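Local atomic coordinates of probable arabinosyltransferase C (Mycobacterium tuberculosis, PDB entry 3PTY), a protein that probably transfers arabinose to build the arabinan of the mycobacterial cell wall, and is represented here by its extracellular, lectin-like carbohydrate-binding C-terminal domain. Residues D42-A45 against G46-A49; Y123-P127 against A128-V132; S135-G139 against V140-A144. One frame throughout, in Å; residues are numbered along the deposited sequence.

Contact 1. Residues D42-A45 against G46-A49; sequences DPNA and GMLA
Gly46 N bonds back to Pro43 O at 3.2 Å, and Met47 N reaches Asn44 O at 3.3 Å in a weaker bond. A third bond of the same kind, from Ala45 N to Asp42 O at 3.1 Å, precedes them. Each spans three residues, so the chain coils tightly before it straightens at Met47. The side chain of Met47 folds back over this coil. Its CG stands beside the backbone N and anti to the carbonyl carbon (chi1 -70°), and a second bend at chi2 turns the thioether toward Asn44. Met47 CG then lies 3.6 Å from Asn44 O and 3.8 Å from Pro43 O. It crosses the side chain of Asn44 at a slant. At the start of the coil, Asp42 OD1 accepts weak bonds from Asn44 N and Ala45 N. The first, though weak, has the pattern of an Asx turn. Pro43 and Met47 both pack on Leu125, and Pro43 also meets Arg246. Past the coil, backbone bonds from Leu48 to Pro245 and from Ala49 to Arg152 hold the extended chain. The segment follows strand 37-40 of the seven-stranded mixed sheet and leads on toward helix 55-58 and strand 63-65 of the nine-stranded sheet. The pattern is that of overlapping type I beta turns, opened by a weak Asx turn, set in a connection between the two sheets of the domain.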
# COMPACT_ATOMS: atom_id res chain seq x y z
N ASP A 42 -9.51 -13.91 18.22
CA ASP A 42 -9.89 -15.31 18.36
C ASP A 42 -11.27 -15.55 17.77
O ASP A 42 -12.26 -15.59 18.48
CB ASP A 42 -9.88 -15.72 19.84
CG ASP A 42 -10.08 -17.21 20.03
OD1 ASP A 42 -10.21 -17.94 19.02
OD2 ASP A 42 -10.10 -17.66 21.19
N PRO A 43 -11.33 -15.71 16.44
CA PRO A 43 -12.62 -15.93 15.77
C PRO A 43 -13.32 -17.19 16.28
O PRO A 43 -14.54 -17.26 16.25
CB PRO A 43 -12.22 -16.07 14.30
CG PRO A 43 -10.75 -16.43 14.34
CD PRO A 43 -10.23 -15.61 15.48
N ASN A 44 -12.57 -18.16 16.77
CA ASN A 44 -13.23 -19.37 17.26
C ASN A 44 -14.04 -19.17 18.54
O ASN A 44 -15.01 -19.88 18.79
CB ASN A 44 -12.24 -20.52 17.38
CG ASN A 44 -12.03 -21.21 16.05
OD1 ASN A 44 -12.92 -21.90 15.52
ND2 ASN A 44 -10.87 -20.99 15.48
N ALA A 45 -13.65 -18.19 19.34
CA ALA A 45 -14.37 -17.87 20.57
C ALA A 45 -15.78 -17.37 20.29
O ALA A 45 -16.66 -17.47 21.14
CB ALA A 45 -13.59 -16.85 21.41
N GLY A 46 -16.02 -16.83 19.09
CA GLY A 46 -17.32 -16.28 18.77
C GLY A 46 -18.27 -17.21 18.02
O GLY A 46 -19.44 -16.88 17.80
N MET A 47 -17.77 -18.38 17.63
CA MET A 47 -18.56 -19.34 16.86
C MET A 47 -19.87 -19.68 17.57
O MET A 47 -19.89 -19.92 18.78
CB MET A 47 -17.75 -20.62 16.62
CG MET A 47 -16.59 -20.46 15.64
SD MET A 47 -17.17 -20.24 13.95
CE MET A 47 -15.63 -19.84 13.11
N LEU A 48 -20.97 -19.71 16.83
CA LEU A 48 -22.24 -20.13 17.40
C LEU A 48 -22.21 -21.63 17.63
O LEU A 48 -21.64 -22.36 16.83
CB LEU A 48 -23.40 -19.81 16.46
CG LEU A 48 -23.60 -18.34 16.07
CD1 LEU A 48 -24.89 -18.21 15.25
CD2 LEU A 48 -23.65 -17.46 17.30
N ALA A 49 -22.81 -22.08 18.73
CA ALA A 49 -22.95 -23.52 18.97
C ALA A 49 -24.01 -24.09 18.04
O ALA A 49 -25.06 -23.47 17.83
CB ALA A 49 -23.34 -23.77 20.43

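Contact 2. Residues Y123-P127 against A128-V132; sequences YNLDP and ARTPV
Asp126 holds the turn through both its carboxylate and its backbone carbonyl. With Ala128 and Arg129 it forms an Asx turn (Asp126 OD1 to Ala128 N) and a type I beta turn, together an Asx motif, with Pro127 and Ala128 at the corner. Asp126 OD1 accepts from Ala128 N at 3.0 Å, met from above the carboxylate plane. The backbone bond from Arg129 N to Asp126 O, 2.7 Å, closes the beta turn. Ala128 CB also lies against the carboxylate, 3.5 Å from Asp126 OD1. Asp126 CG is anti to its backbone N (chi1 178°), which swings the carboxylate forward over the turn. Thr130 adds a second grip on the same carbonyl. Its OG1 donates to Asp126 O at 2.7 Å, so two donors hold that oxygen. They come from opposite faces of its plane, and neither lies on a lone pair. Thr130 is buried, and this bond gives its hydroxyl an acceptor inside the fold. Thr130 OG1 is also near Leu125, whose CB is 4.0 Å away. Thr130 N makes a weak bond back to Pro127 O. On the outer side, the turn is clasped by a salt bridge between Asp126 and Arg129. Leu125 packs on Thr168 of strand 164-171, while backbone bonding ties Pro127 to Ile114. This places the turn in the loop that leads into strand 133-134. The Arg129 chain bends at chi3, and its NE meets Asp126 OD2 at 3.0 Å on the anti side, tilted out of the carboxylate plane, with the oxygen in the guanidinium plane but the two flat groups 70° apart.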
# COMPACT_ATOMS: atom_id res chain seq x y z
N TYR A 123 -7.15 -15.67 9.46
CA TYR A 123 -7.61 -15.05 10.70
C TYR A 123 -7.36 -15.87 11.95
O TYR A 123 -8.02 -15.67 12.97
CB TYR A 123 -9.10 -14.70 10.60
CG TYR A 123 -9.45 -13.89 9.37
CD1 TYR A 123 -10.50 -14.27 8.54
CD2 TYR A 123 -8.71 -12.76 9.02
CE1 TYR A 123 -10.81 -13.55 7.41
CE2 TYR A 123 -9.03 -12.03 7.89
CZ TYR A 123 -10.07 -12.43 7.09
OH TYR A 123 -10.39 -11.70 5.97
N ASN A 124 -6.41 -16.79 11.87
CA ASN A 124 -6.13 -17.69 12.97
C ASN A 124 -7.30 -18.58 13.38
O ASN A 124 -7.38 -19.03 14.52
CB ASN A 124 -5.57 -16.93 14.17
CG ASN A 124 -4.11 -16.57 14.00
OD1 ASN A 124 -3.28 -17.41 13.64
ND2 ASN A 124 -3.78 -15.31 14.25
N LEU A 125 -8.22 -18.82 12.44
CA LEU A 125 -9.23 -19.86 12.64
C LEU A 125 -8.53 -21.19 12.91
O LEU A 125 -7.59 -21.56 12.22
CB LEU A 125 -10.12 -20.00 11.40
CG LEU A 125 -11.13 -18.86 11.19
CD1 LEU A 125 -11.59 -18.81 9.73
CD2 LEU A 125 -12.32 -18.99 12.14
N ASP A 126 -9.01 -21.92 13.92
CA ASP A 126 -8.40 -23.18 14.31
C ASP A 126 -9.00 -24.33 13.49
O ASP A 126 -10.17 -24.66 13.65
CB ASP A 126 -8.63 -23.40 15.81
CG ASP A 126 -8.07 -24.72 16.31
OD1 ASP A 126 -7.42 -25.46 15.54
OD2 ASP A 126 -8.28 -25.01 17.51
N PRO A 127 -8.20 -24.94 12.61
CA PRO A 127 -8.72 -26.01 11.74
C PRO A 127 -9.36 -27.15 12.54
O PRO A 127 -10.29 -27.79 12.06
CB PRO A 127 -7.48 -26.52 11.01
CG PRO A 127 -6.47 -25.42 11.13
CD PRO A 127 -6.75 -24.73 12.43
N ALA A 128 -8.85 -27.40 13.74
CA ALA A 128 -9.40 -28.47 14.58
C ALA A 128 -10.79 -28.12 15.08
O ALA A 128 -11.51 -28.98 15.59
CB ALA A 128 -8.46 -28.79 15.75
N ARG A 129 -11.19 -26.85 14.93
CA ARG A 129 -12.51 -26.40 15.37
C ARG A 129 -13.30 -25.70 14.27
O ARG A 129 -14.34 -25.10 14.54
CB ARG A 129 -12.38 -25.46 16.58
CG ARG A 129 -12.04 -26.17 17.90
CD ARG A 129 -12.00 -25.18 19.05
NE ARG A 129 -10.83 -24.32 18.95
CZ ARG A 129 -10.72 -23.14 19.56
NH1 ARG A 129 -11.70 -22.66 20.30
NH2 ARG A 129 -9.61 -22.43 19.41
N THR A 130 -12.82 -25.77 13.04
CA THR A 130 -13.45 -25.01 11.96
C THR A 130 -13.63 -25.84 10.71
O THR A 130 -12.71 -25.96 9.90
CB THR A 130 -12.60 -23.78 11.60
OG1 THR A 130 -12.24 -23.08 12.80
CG2 THR A 130 -13.40 -22.84 10.70
N PRO A 131 -14.82 -26.42 10.54
CA PRO A 131 -15.12 -27.12 9.28
C PRO A 131 -15.17 -26.11 8.14
O PRO A 131 -15.45 -24.93 8.36
CB PRO A 131 -16.53 -27.69 9.50
CG PRO A 131 -17.04 -27.13 10.77
CD PRO A 131 -15.99 -26.28 11.42
N VAL A 132 -14.90 -26.59 6.93
CA VAL A 132 -14.97 -25.76 5.73
C VAL A 132 -15.69 -26.57 4.67
O VAL A 132 -15.48 -27.77 4.58
CB VAL A 132 -13.56 -25.47 5.16
CG1 VAL A 132 -13.64 -24.44 4.05
CG2 VAL A 132 -12.62 -25.01 6.24

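Contact 3. Residues S135-G139 against V140-A144; sequences SWRAG and VQVPA
Gln141 reaches across a loop of omega type and bonds to the carbonyls of Arg137 and Gly139. The two halves run in nearly opposite directions, and the ends of the loop come close together, with Ser135 CA 6.2 Å from Ala144 CA. The tight part is the amide of Gln141. Its NE2 donates to Arg137 O at 2.9 Å and to Gly139 O at 3.0 Å. Both acceptors lie near the amide plane, so the two N-H groups fix the rotation of the amide. The bond to Arg137 O is almost straight (173°). A bend at chi2 (-61°) folds the Gln141 side chain inward to reach them. A water lies 2.7 Å from Gln141 OE1, within hydrogen-bonding distance, and has a weak link to Arg137 N. The Gln141 side chain lies about 5 Å from the bound calcium ion but is not among its ligands, Asp231, Asp233 and His238. The closed end is also firm: Ser135 CB packs on Ala144 CB at 3.7 Å, and Ser135 OG bonds to Asp231 and to Ile240 N. Trp136 meets Trp239 edge-to-face. The far end is looser. Ala138, Gly139 and Val140 are exposed, and Gly139 turns the chain with a positive phi of 72°. Arg137 and Val140 also touch a crystal neighbour. Arg137 slides past Gln141 in the opposite direction and then bends at chi3. Its CD comes 3.4 Å from Val140 O, while Val142 CG2 lies over one face of its guanidinium, 3.7 Å from Arg137 NH1.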
# COMPACT_ATOMS: atom_id res chain seq x y z
N SER A 135 -17.38 -25.11 -3.12
CA SER A 135 -17.91 -25.65 -4.37
C SER A 135 -16.92 -25.57 -5.53
O SER A 135 -17.30 -25.82 -6.67
CB SER A 135 -19.20 -24.94 -4.76
OG SER A 135 -18.94 -23.57 -5.04
N TRP A 136 -15.67 -25.22 -5.25
CA TRP A 136 -14.68 -25.19 -6.33
C TRP A 136 -14.29 -26.61 -6.73
O TRP A 136 -14.24 -27.51 -5.89
CB TRP A 136 -13.42 -24.42 -5.93
CG TRP A 136 -12.36 -24.49 -7.01
CD1 TRP A 136 -12.21 -23.64 -8.07
CD2 TRP A 136 -11.32 -25.47 -7.13
NE1 TRP A 136 -11.13 -24.03 -8.84
CE2 TRP A 136 -10.57 -25.15 -8.28
CE3 TRP A 136 -10.95 -26.58 -6.37
CZ2 TRP A 136 -9.47 -25.90 -8.69
CZ3 TRP A 136 -9.85 -27.34 -6.79
CH2 TRP A 136 -9.13 -26.99 -7.94
N ARG A 137 -14.02 -26.80 -8.01
CA ARG A 137 -13.43 -28.04 -8.50
C ARG A 137 -12.74 -27.82 -9.83
O ARG A 137 -13.07 -26.88 -10.57
CB ARG A 137 -14.48 -29.14 -8.61
CG ARG A 137 -15.55 -28.88 -9.66
CD ARG A 137 -16.65 -29.92 -9.56
NE ARG A 137 -17.09 -30.09 -8.18
CZ ARG A 137 -17.66 -31.19 -7.70
NH1 ARG A 137 -17.86 -32.24 -8.50
NH2 ARG A 137 -18.02 -31.25 -6.43
N ALA A 138 -11.77 -28.67 -10.14
CA ALA A 138 -11.15 -28.66 -11.45
C ALA A 138 -11.99 -29.53 -12.39
O ALA A 138 -12.84 -30.31 -11.94
CB ALA A 138 -9.71 -29.16 -11.38
N GLY A 139 -11.75 -29.40 -13.69
CA GLY A 139 -12.44 -30.21 -14.67
C GLY A 139 -13.90 -29.82 -14.84
O GLY A 139 -14.23 -28.64 -14.93
N VAL A 140 -14.77 -30.82 -14.89
CA VAL A 140 -16.18 -30.61 -15.19
C VAL A 140 -16.92 -29.89 -14.07
O VAL A 140 -16.96 -30.37 -12.93
CB VAL A 140 -16.90 -31.93 -15.48
CG1 VAL A 140 -18.38 -31.69 -15.75
CG2 VAL A 140 -16.23 -32.65 -16.65
N GLN A 141 -17.51 -28.75 -14.39
CA GLN A 141 -18.23 -27.94 -13.42
C GLN A 141 -19.65 -28.45 -13.25
O GLN A 141 -20.31 -28.79 -14.23
CB GLN A 141 -18.23 -26.48 -13.85
CG GLN A 141 -16.83 -25.92 -14.04
CD GLN A 141 -16.02 -25.97 -12.76
OE1 GLN A 141 -16.39 -25.36 -11.75
NE2 GLN A 141 -14.91 -26.70 -12.78
N VAL A 142 -20.13 -28.49 -12.01
CA VAL A 142 -21.49 -28.96 -11.73
C VAL A 142 -22.23 -27.98 -10.81
O VAL A 142 -21.60 -27.19 -10.12
CB VAL A 142 -21.47 -30.35 -11.07
CG1 VAL A 142 -20.73 -31.35 -11.96
CG2 VAL A 142 -20.81 -30.28 -9.70
N PRO A 143 -23.57 -28.03 -10.81
CA PRO A 143 -24.34 -27.19 -9.90
C PRO A 143 -24.05 -27.57 -8.45
O PRO A 143 -23.80 -28.74 -8.17
CB PRO A 143 -25.80 -27.54 -10.24
CG PRO A 143 -25.75 -28.14 -11.60
CD PRO A 143 -24.43 -28.84 -11.70
N ALA A 144 -24.08 -26.60 -7.54
CA ALA A 144 -23.74 -26.88 -6.15
C ALA A 144 -24.64 -26.09 -5.22
O ALA A 144 -25.05 -24.97 -5.54
CB ALA A 144 -22.27 -26.56 -5.89
O HOH W 1 -17.86 -24.44 -8.72
O HOH W 2 -15.27 -24.17 -9.60

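In the fold
Contacts 1 and 2 are neighbours, each about 11 Å from the centre of the chain, with their own centres 10 Å apart. They touch through Pro43, Asn44, Leu125, Asp126 and Thr130, so two turns far apart in sequence pack as one partly buried unit. Contact 1 is held mainly by backbone bonds, contact 2 by a carboxylate, a hydroxyl and a salt bridge. Contact 3 lies farther out, about 24 Å from the centre of the chain. It follows contact 2 closely in sequence but meets it nowhere else, and its nearest atoms are about 17 Å from contact 1. There a side-chain amide bonded to two carbonyls does most of the holding, and the base of the loop adjoins the calcium site.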